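Local coordinates for tubulin-like protein CetZ2 (Haloferax volcanii, PDB 4B45) that belongs to the tubulin/FtsZ superfamily of cytoskeletal GTPases, binds GTP and takes part in controlling archaeal cell shape, at residues Ser77-Val82 with Ala112-Lys117; Gly191-Ala196 with Ala223-Ala228; Ala250-Thr255 with Asp259-Asp264. All coordinates share one frame; numbering follows the deposited sequence.

Contact 1 (Ser77-Val82 with Ala112-Lys117); sequences SDQTEV and APVLAK
In the Rossmann-like GTPase domain of the tubulin/FtsZ family, helix 68-85 lies beside helix 107-120, and the two meet through V82 with L115 and Q79 with V114. The second helix starts in the glycine-rich tubulin signature loop, where G106, S107 and G108 bind GTP. This contact sits about two turns further along, with the side chain of L115 about 12 Å from the nucleotide. The backbones come nearest at Q79 and L115, whose CA atoms are 7.2 Å apart.

The contact has two parts. Toward the outside, a long, flexible side chain such as that of Q79 suits a partly exposed position beside V114. CG leaves between the backbone N and the carbonyl carbon (chi1 54°), and from there the extended Q79 side chain crosses that of V114 at about a right angle. No hydrogen bond joins 77-82 to 112-117. V114 is a branched, compact partner that also packs on M75 and E76 of helix 68-85.

Deeper in, the residues are wholly apolar. L115 has its CG anti to the backbone N (chi1 -170°), which brings its isopropyl end up to V82 although its CB does not aim there; the same side chain also reaches I6 and V8 of strand 3-8, so one leucine joins both helices to the sheet. V82 CG1 is nearly equidistant from the two methyls of the fork, 3.8 Å from L115 CD1 and 3.9 Å from L115 CD2.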
loop_
_atom_site.group_PDB
_atom_site.type_symbol
_atom_site.label_atom_id
_atom_site.label_comp_id
_atom_site.label_asym_id
_atom_site.label_seq_id
_atom_site.Cartn_x
_atom_site.Cartn_y
_atom_site.Cartn_z
ATOM N N SER A 77 -16.347 19.188 -5.925
ATOM C CA SER A 77 -16.433 20.648 -5.890
ATOM C C SER A 77 -15.078 21.291 -5.658
ATOM O O SER A 77 -14.811 22.381 -6.152
ATOM C CB SER A 77 -17.368 21.099 -4.768
ATOM O OG SER A 77 -18.583 20.383 -4.812
ATOM N N ASP A 78 -14.232 20.612 -4.890
ATOM C CA ASP A 78 -13.015 21.228 -4.387
ATOM C C ASP A 78 -11.749 20.612 -4.971
ATOM O O ASP A 78 -10.650 20.891 -4.485
ATOM C CB ASP A 78 -12.980 21.155 -2.855
ATOM C CG ASP A 78 -14.100 21.977 -2.192
ATOM O OD1 ASP A 78 -14.912 22.586 -2.919
ATOM O OD2 ASP A 78 -14.162 22.021 -0.940
ATOM N N GLN A 79 -11.885 19.798 -6.018
ATOM C CA GLN A 79 -10.718 19.104 -6.576
ATOM C C GLN A 79 -9.629 20.011 -7.154
ATOM O O GLN A 79 -8.442 19.651 -7.120
ATOM C CB GLN A 79 -11.113 18.031 -7.594
ATOM C CG GLN A 79 -11.999 18.486 -8.724
ATOM C CD GLN A 79 -12.270 17.358 -9.706
ATOM O OE1 GLN A 79 -13.272 16.650 -9.592
ATOM N NE2 GLN A 79 -11.367 17.176 -10.668
ATOM N N THR A 80 -10.027 21.169 -7.684
ATOM C CA THR A 80 -9.067 22.131 -8.223
ATOM C C THR A 80 -8.075 22.549 -7.136
ATOM O O THR A 80 -6.867 22.504 -7.347
ATOM C CB THR A 80 -9.762 23.358 -8.832
ATOM O OG1 THR A 80 -10.749 22.925 -9.778
ATOM C CG2 THR A 80 -8.744 24.279 -9.544
ATOM N N GLU A 81 -8.587 22.908 -5.961
ATOM C CA GLU A 81 -7.730 23.237 -4.822
ATOM C C GLU A 81 -6.824 22.059 -4.442
ATOM O O GLU A 81 -5.661 22.250 -4.082
ATOM C CB GLU A 81 -8.573 23.684 -3.613
ATOM C CG GLU A 81 -9.376 24.975 -3.828
ATOM C CD GLU A 81 -10.583 24.792 -4.745
ATOM O OE1 GLU A 81 -10.837 23.652 -5.186
ATOM O OE2 GLU A 81 -11.281 25.791 -5.033
ATOM N N VAL A 82 -7.359 20.842 -4.526
ATOM C CA VAL A 82 -6.547 19.648 -4.308
ATOM C C VAL A 82 -5.463 19.507 -5.381
ATOM O O VAL A 82 -4.273 19.446 -5.053
ATOM C CB VAL A 82 -7.402 18.365 -4.239
ATOM C CG1 VAL A 82 -6.521 17.159 -3.964
ATOM C CG2 VAL A 82 -8.476 18.499 -3.160
ATOM N N ALA A 112 -11.542 9.293 -2.607
ATOM C CA ALA A 112 -10.429 8.597 -3.256
ATOM C C ALA A 112 -10.690 8.288 -4.728
ATOM O O ALA A 112 -9.851 8.592 -5.573
ATOM C CB ALA A 112 -10.018 7.328 -2.483
ATOM N N PRO A 113 -11.858 7.694 -5.051
ATOM C CA PRO A 113 -12.081 7.345 -6.459
ATOM C C PRO A 113 -12.134 8.591 -7.324
ATOM O O PRO A 113 -11.620 8.599 -8.444
ATOM C CB PRO A 113 -13.469 6.700 -6.442
ATOM C CG PRO A 113 -13.679 6.264 -5.031
ATOM C CD PRO A 113 -12.987 7.280 -4.201
ATOM N N VAL A 114 -12.775 9.633 -6.800
ATOM C CA VAL A 114 -12.886 10.896 -7.506
ATOM C C VAL A 114 -11.510 11.484 -7.838
ATOM O O VAL A 114 -11.245 11.859 -8.974
ATOM C CB VAL A 114 -13.723 11.888 -6.691
ATOM C CG1 VAL A 114 -13.799 13.228 -7.394
ATOM C CG2 VAL A 114 -15.112 11.312 -6.462
ATOM N N LEU A 115 -10.635 11.555 -6.844
ATOM C CA LEU A 115 -9.296 12.080 -7.060
ATOM C C LEU A 115 -8.458 11.150 -7.964
ATOM O O LEU A 115 -7.674 11.612 -8.817
ATOM C CB LEU A 115 -8.614 12.303 -5.711
ATOM C CG LEU A 115 -7.294 13.057 -5.715
ATOM C CD1 LEU A 115 -7.492 14.380 -6.410
ATOM C CD2 LEU A 115 -6.784 13.252 -4.287
ATOM N N ALA A 116 -8.636 9.843 -7.801
ATOM C CA ALA A 116 -7.897 8.888 -8.626
ATOM C C ALA A 116 -8.288 9.057 -10.087
ATOM O O ALA A 116 -7.429 9.116 -10.964
ATOM C CB ALA A 116 -8.144 7.458 -8.172
ATOM N N LYS A 117 -9.590 9.149 -10.336
ATOM C CA LYS A 117 -10.099 9.308 -11.692
ATOM C C LYS A 117 -9.698 10.652 -12.300
ATOM O O LYS A 117 -9.486 10.757 -13.503
ATOM C CB LYS A 117 -11.620 9.151 -11.713
ATOM C CG LYS A 117 -12.234 9.291 -13.085
ATOM C CD LYS A 117 -13.739 9.112 -13.032
ATOM C CE LYS A 117 -14.345 9.167 -14.429
ATOM N NZ LYS A 117 -15.799 8.836 -14.416
#

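Contact 2 (Gly191-Ala196 with Ala223-Ala228)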
loop_
_atom_site.group_PDB
_atom_site.type_symbol
_atom_site.label_atom_id
_atom_site.label_comp_id
_atom_site.label_asym_id
_atom_site.label_seq_id
_atom_site.Cartn_x
_atom_site.Cartn_y
_atom_site.Cartn_z
ATOM N N GLY A 191 7.614 1.213 1.491
ATOM C CA GLY A 191 8.850 1.974 1.408
ATOM C C GLY A 191 9.994 1.193 0.775
ATOM O O GLY A 191 10.725 1.731 -0.060
ATOM N N LEU A 192 10.151 -0.075 1.171
ATOM C CA LEU A 192 11.216 -0.912 0.640
ATOM C C LEU A 192 10.953 -1.184 -0.829
ATOM O O LEU A 192 11.876 -1.215 -1.634
ATOM C CB LEU A 192 11.308 -2.245 1.404
ATOM C CG LEU A 192 11.925 -2.172 2.797
ATOM C CD1 LEU A 192 11.859 -3.533 3.495
ATOM C CD2 LEU A 192 13.351 -1.641 2.761
ATOM N N LEU A 193 9.685 -1.391 -1.174
ATOM C CA LEU A 193 9.320 -1.605 -2.568
ATOM C C LEU A 193 9.678 -0.382 -3.408
ATOM O O LEU A 193 10.223 -0.504 -4.507
ATOM C CB LEU A 193 7.833 -1.900 -2.680
ATOM C CG LEU A 193 7.296 -2.003 -4.103
ATOM C CD1 LEU A 193 7.704 -3.327 -4.682
ATOM C CD2 LEU A 193 5.777 -1.834 -4.138
ATOM N N LEU A 194 9.378 0.799 -2.875
ATOM C CA LEU A 194 9.704 2.045 -3.541
ATOM C C LEU A 194 11.204 2.280 -3.581
ATOM O O LEU A 194 11.728 2.818 -4.558
ATOM C CB LEU A 194 9.012 3.222 -2.836
ATOM C CG LEU A 194 7.480 3.208 -2.787
ATOM C CD1 LEU A 194 6.955 4.352 -1.912
ATOM C CD2 LEU A 194 6.888 3.290 -4.189
ATOM N N ALA A 195 11.902 1.878 -2.522
ATOM C CA ALA A 195 13.338 2.133 -2.429
ATOM C C ALA A 195 14.189 1.250 -3.350
ATOM O O ALA A 195 15.268 1.667 -3.799
ATOM C CB ALA A 195 13.806 1.979 -0.996
ATOM N N ALA A 196 13.710 0.041 -3.622
ATOM C CA ALA A 196 14.464 -0.933 -4.425
ATOM C C ALA A 196 14.870 -0.359 -5.782
ATOM O O ALA A 196 15.946 -0.659 -6.299
ATOM C CB ALA A 196 13.656 -2.196 -4.617
ATOM N N ALA A 223 -4.074 -5.468 -5.889
ATOM C CA ALA A 223 -2.728 -5.967 -5.657
ATOM C C ALA A 223 -2.470 -6.212 -4.174
ATOM O O ALA A 223 -3.170 -5.661 -3.298
ATOM C CB ALA A 223 -1.687 -5.024 -6.253
ATOM N N ALA A 224 -1.482 -7.062 -3.894
ATOM C CA ALA A 224 -1.088 -7.333 -2.517
ATOM C C ALA A 224 0.418 -7.292 -2.392
ATOM O O ALA A 224 1.148 -7.493 -3.373
ATOM C CB ALA A 224 -1.640 -8.671 -2.040
ATOM N N LEU A 225 0.897 -7.017 -1.189
ATOM C CA LEU A 225 2.331 -6.900 -0.996
ATOM C C LEU A 225 2.764 -7.762 0.165
ATOM O O LEU A 225 2.371 -7.514 1.292
ATOM C CB LEU A 225 2.744 -5.445 -0.762
ATOM C CG LEU A 225 4.266 -5.237 -0.677
ATOM C CD1 LEU A 225 4.986 -5.831 -1.912
ATOM C CD2 LEU A 225 4.659 -3.762 -0.487
ATOM N N GLY A 226 3.569 -8.782 -0.120
ATOM C CA GLY A 226 3.999 -9.708 0.904
ATOM C C GLY A 226 5.377 -9.392 1.448
ATOM O O GLY A 226 6.259 -8.927 0.718
ATOM N N TYR A 227 5.572 -9.664 2.734
ATOM C CA TYR A 227 6.875 -9.471 3.355
ATOM C C TYR A 227 7.171 -10.525 4.431
ATOM O O TYR A 227 6.292 -10.891 5.226
ATOM C CB TYR A 227 6.977 -8.061 3.932
ATOM C CG TYR A 227 8.265 -7.778 4.671
ATOM C CD1 TYR A 227 9.409 -7.412 3.987
ATOM C CD2 TYR A 227 8.329 -7.872 6.060
ATOM C CE1 TYR A 227 10.592 -7.150 4.663
ATOM C CE2 TYR A 227 9.503 -7.619 6.744
ATOM C CZ TYR A 227 10.633 -7.262 6.038
ATOM O OH TYR A 227 11.803 -6.995 6.711
ATOM N N ALA A 228 8.403 -11.031 4.429
ATOM C CA ALA A 228 8.906 -11.866 5.525
ATOM C C ALA A 228 10.428 -11.818 5.568
ATOM O O ALA A 228 11.075 -11.624 4.533
ATOM C CB ALA A 228 8.418 -13.311 5.399
#
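L192 and Y227 form the closer half of this buried contact: L192 CD1 comes to 4.0 Å from Y227 CE1, while the neighbouring pair, L193 CD2 and L225 CD2, stays 4.3 Å apart. No hydrogen bond crosses, so apolar shape alone matches the two surfaces. The tyrosine ring swings out from the strand with its CG anti to the backbone N (chi1 177°), which brings CE1 within reach of the leucine methyl, and the two side chains meet at a slant. L313 of strand 309-319 touches both residues, and F303 of strand 298-304 also packs on L192, so the closer half is flanked by residues of two other strands of the sheet.

The helix concerned, 175-196, is the long central helix that in tubulin and FtsZ runs between the GTPase and C-terminal domains; N183, on the same helix, binds GTP. Here its later turns lie against strand 222-231 of the mixed sheet, with CA atoms 10.0 Å apart at L192 and Y227 and 8.9 Å apart at L193 and L225.

The wider-spaced half is a meeting of methyls only, yet it too is buried, with neither leucine on a solvent side, and it hides at least as much surface as the first. Leucine suits it because its branched end can reach between helix and strand without needing a polar partner. L225 also rests on L315 and on R189, one turn earlier in the helix, while L225 N is hydrogen-bonded to S256 OG.

Contact 3 (Ala250-Thr255 with Asp259-Asp264); sequences AVLTGT and DASDAD
T255 meets A260 and D259 where the chain doubles back after helix 240-252. From T255 CB, which points at the opposite segment, the side chain forks. One branch, OG1, lies anti to the backbone N (chi1 173°) and passes 3.9 Å from A260 CB, while its hydrogen bond goes to L257 O inside the intervening turn. The other, CG2, is placed between the backbone N and the carbonyl carbon and stops 4.4 Å from D259 N. Threonine suits the place by giving a methyl for packing and a hydroxyl that satisfies a turn carbonyl. Alanine at 260 is small enough to fit beside it and against A224 and V319.

Next along the chain, S261 OG lies 3.5 Å from V251 CG1 and 3.6 Å from L252 CD2. These are packing contacts, and its polar need is met by E292 OE2 of helix 279-293. L252 starts off away from this segment, but its CD2 methyl returns toward the serine. A water accepts a bond from A260 N at 3.1 Å and also lies beside V251 O, though at a distance too short to be trusted.

D259 adopts the left-handed helical conformation within the turn, and its OD2 is hydrogen-bonded to E323 N. D262 then centres an inverse gamma turn that leads toward strand 263-272. This is the helix-to-strand turn of a beta-alpha-beta crossover, running from strand 222-231 to strand 263-272 with strand 309-319 between them in the sheet.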
loop_
_atom_site.group_PDB
_atom_site.type_symbol
_atom_site.label_atom_id
_atom_site.label_comp_id
_atom_site.label_asym_id
_atom_site.label_seq_id
_atom_site.Cartn_x
_atom_site.Cartn_y
_atom_site.Cartn_z
ATOM N N ALA A 250 6.091 -14.845 2.684
ATOM C CA ALA A 250 5.686 -13.567 2.104
ATOM C C ALA A 250 4.436 -13.736 1.248
ATOM O O ALA A 250 3.519 -12.918 1.299
ATOM C CB ALA A 250 6.826 -12.956 1.284
ATOM N N VAL A 251 4.401 -14.822 0.487
ATOM C CA VAL A 251 3.271 -15.129 -0.390
ATOM C C VAL A 251 2.069 -15.717 0.360
ATOM O O VAL A 251 0.930 -15.437 0.014
ATOM C CB VAL A 251 3.697 -16.116 -1.499
ATOM C CG1 VAL A 251 2.511 -16.503 -2.369
ATOM C CG2 VAL A 251 4.845 -15.527 -2.340
ATOM N N LEU A 252 2.317 -16.529 1.386
ATOM C CA LEU A 252 1.224 -17.257 2.047
ATOM C C LEU A 252 0.725 -16.640 3.361
ATOM O O LEU A 252 -0.486 -16.561 3.579
ATOM C CB LEU A 252 1.585 -18.731 2.243
ATOM C CG LEU A 252 1.963 -19.504 0.970
ATOM C CD1 LEU A 252 2.570 -20.854 1.319
ATOM C CD2 LEU A 252 0.776 -19.690 0.021
ATOM N N THR A 253 1.633 -16.200 4.232
ATOM C CA THR A 253 1.204 -15.584 5.492
ATOM C C THR A 253 1.447 -14.080 5.598
ATOM O O THR A 253 0.718 -13.384 6.300
ATOM C CB THR A 253 1.840 -16.253 6.744
ATOM O OG1 THR A 253 3.236 -15.939 6.824
ATOM C CG2 THR A 253 1.667 -17.742 6.705
ATOM N N GLY A 254 2.469 -13.574 4.926
ATOM C CA GLY A 254 2.928 -12.220 5.196
ATOM C C GLY A 254 2.381 -11.164 4.262
ATOM O O GLY A 254 2.956 -10.087 4.123
ATOM N N THR A 255 1.261 -11.472 3.621
ATOM C CA THR A 255 0.713 -10.605 2.597
ATOM C C THR A 255 -0.229 -9.550 3.199
ATOM O O THR A 255 -0.917 -9.804 4.190
ATOM C CB THR A 255 -0.014 -11.448 1.554
ATOM O OG1 THR A 255 -0.697 -10.600 0.631
ATOM C CG2 THR A 255 -1.000 -12.343 2.236
ATOM N N ASP A 259 -4.787 -14.476 1.522
ATOM C CA ASP A 259 -5.184 -15.353 0.416
ATOM C C ASP A 259 -5.044 -14.669 -0.956
ATOM O O ASP A 259 -5.959 -14.706 -1.777
ATOM C CB ASP A 259 -6.609 -15.895 0.630
ATOM C CG ASP A 259 -6.927 -17.084 -0.269
ATOM O OD1 ASP A 259 -5.989 -17.827 -0.630
ATOM O OD2 ASP A 259 -8.117 -17.279 -0.614
ATOM N N ALA A 260 -3.881 -14.076 -1.207
ATOM C CA ALA A 260 -3.646 -13.351 -2.457
ATOM C C ALA A 260 -2.739 -14.087 -3.447
ATOM O O ALA A 260 -2.156 -13.451 -4.327
ATOM C CB ALA A 260 -3.054 -11.979 -2.153
ATOM N N SER A 261 -2.629 -15.410 -3.319
ATOM C CA SER A 261 -1.733 -16.204 -4.176
ATOM C C SER A 261 -2.094 -16.179 -5.650
ATOM O O SER A 261 -1.225 -16.073 -6.502
ATOM C CB SER A 261 -1.693 -17.671 -3.734
ATOM O OG SER A 261 -0.644 -17.899 -2.820
ATOM N N ASP A 262 -3.379 -16.319 -5.946
ATOM C CA ASP A 262 -3.833 -16.440 -7.322
ATOM C C ASP A 262 -3.724 -15.102 -8.061
ATOM O O ASP A 262 -4.691 -14.356 -8.154
ATOM C CB ASP A 262 -5.263 -16.972 -7.339
ATOM C CG ASP A 262 -5.773 -17.238 -8.732
ATOM O OD1 ASP A 262 -4.986 -17.099 -9.691
ATOM O OD2 ASP A 262 -6.968 -17.593 -8.864
ATOM N N ALA A 263 -2.546 -14.812 -8.601
ATOM C CA ALA A 263 -2.306 -13.503 -9.194
ATOM C C ALA A 263 -1.844 -13.565 -10.646
ATOM O O ALA A 263 -1.251 -14.547 -11.095
ATOM C CB ALA A 263 -1.315 -12.723 -8.355
ATOM N N ASP A 264 -2.120 -12.495 -11.374
ATOM C CA ASP A 264 -1.771 -12.414 -12.777
ATOM C C ASP A 264 -0.283 -12.104 -12.952
ATOM O O ASP A 264 0.340 -12.537 -13.915
ATOM C CB ASP A 264 -2.641 -11.351 -13.471
ATOM C CG ASP A 264 -2.273 -11.158 -14.933
ATOM O OD1 ASP A 264 -2.606 -12.040 -15.757
ATOM O OD2 ASP A 264 -1.648 -10.126 -15.262
HETATM O O HOH W 1 -1.378 -14.834 0.517
#

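In the fold
Along the chain the three contacts come in series, with none nested or crossed. Contact 1 closes a loop of 29 residues that includes strand 96-102, and joins two helices of the GTPase domain. Contact 2 follows in the C-terminal domain and closes a loop of 26 residues, part of it not modelled, that includes helix 210-217, bringing the end of the central helix onto strand 222-231. Contact 3 closes a turn of only three residues after helix 240-252. Contacts 2 and 3 touch: Y227 N probably bonds to G254 O. Contact 1 stays apart, its nearest atoms about 14 Å from contact 2 and about 20 Å from contact 3.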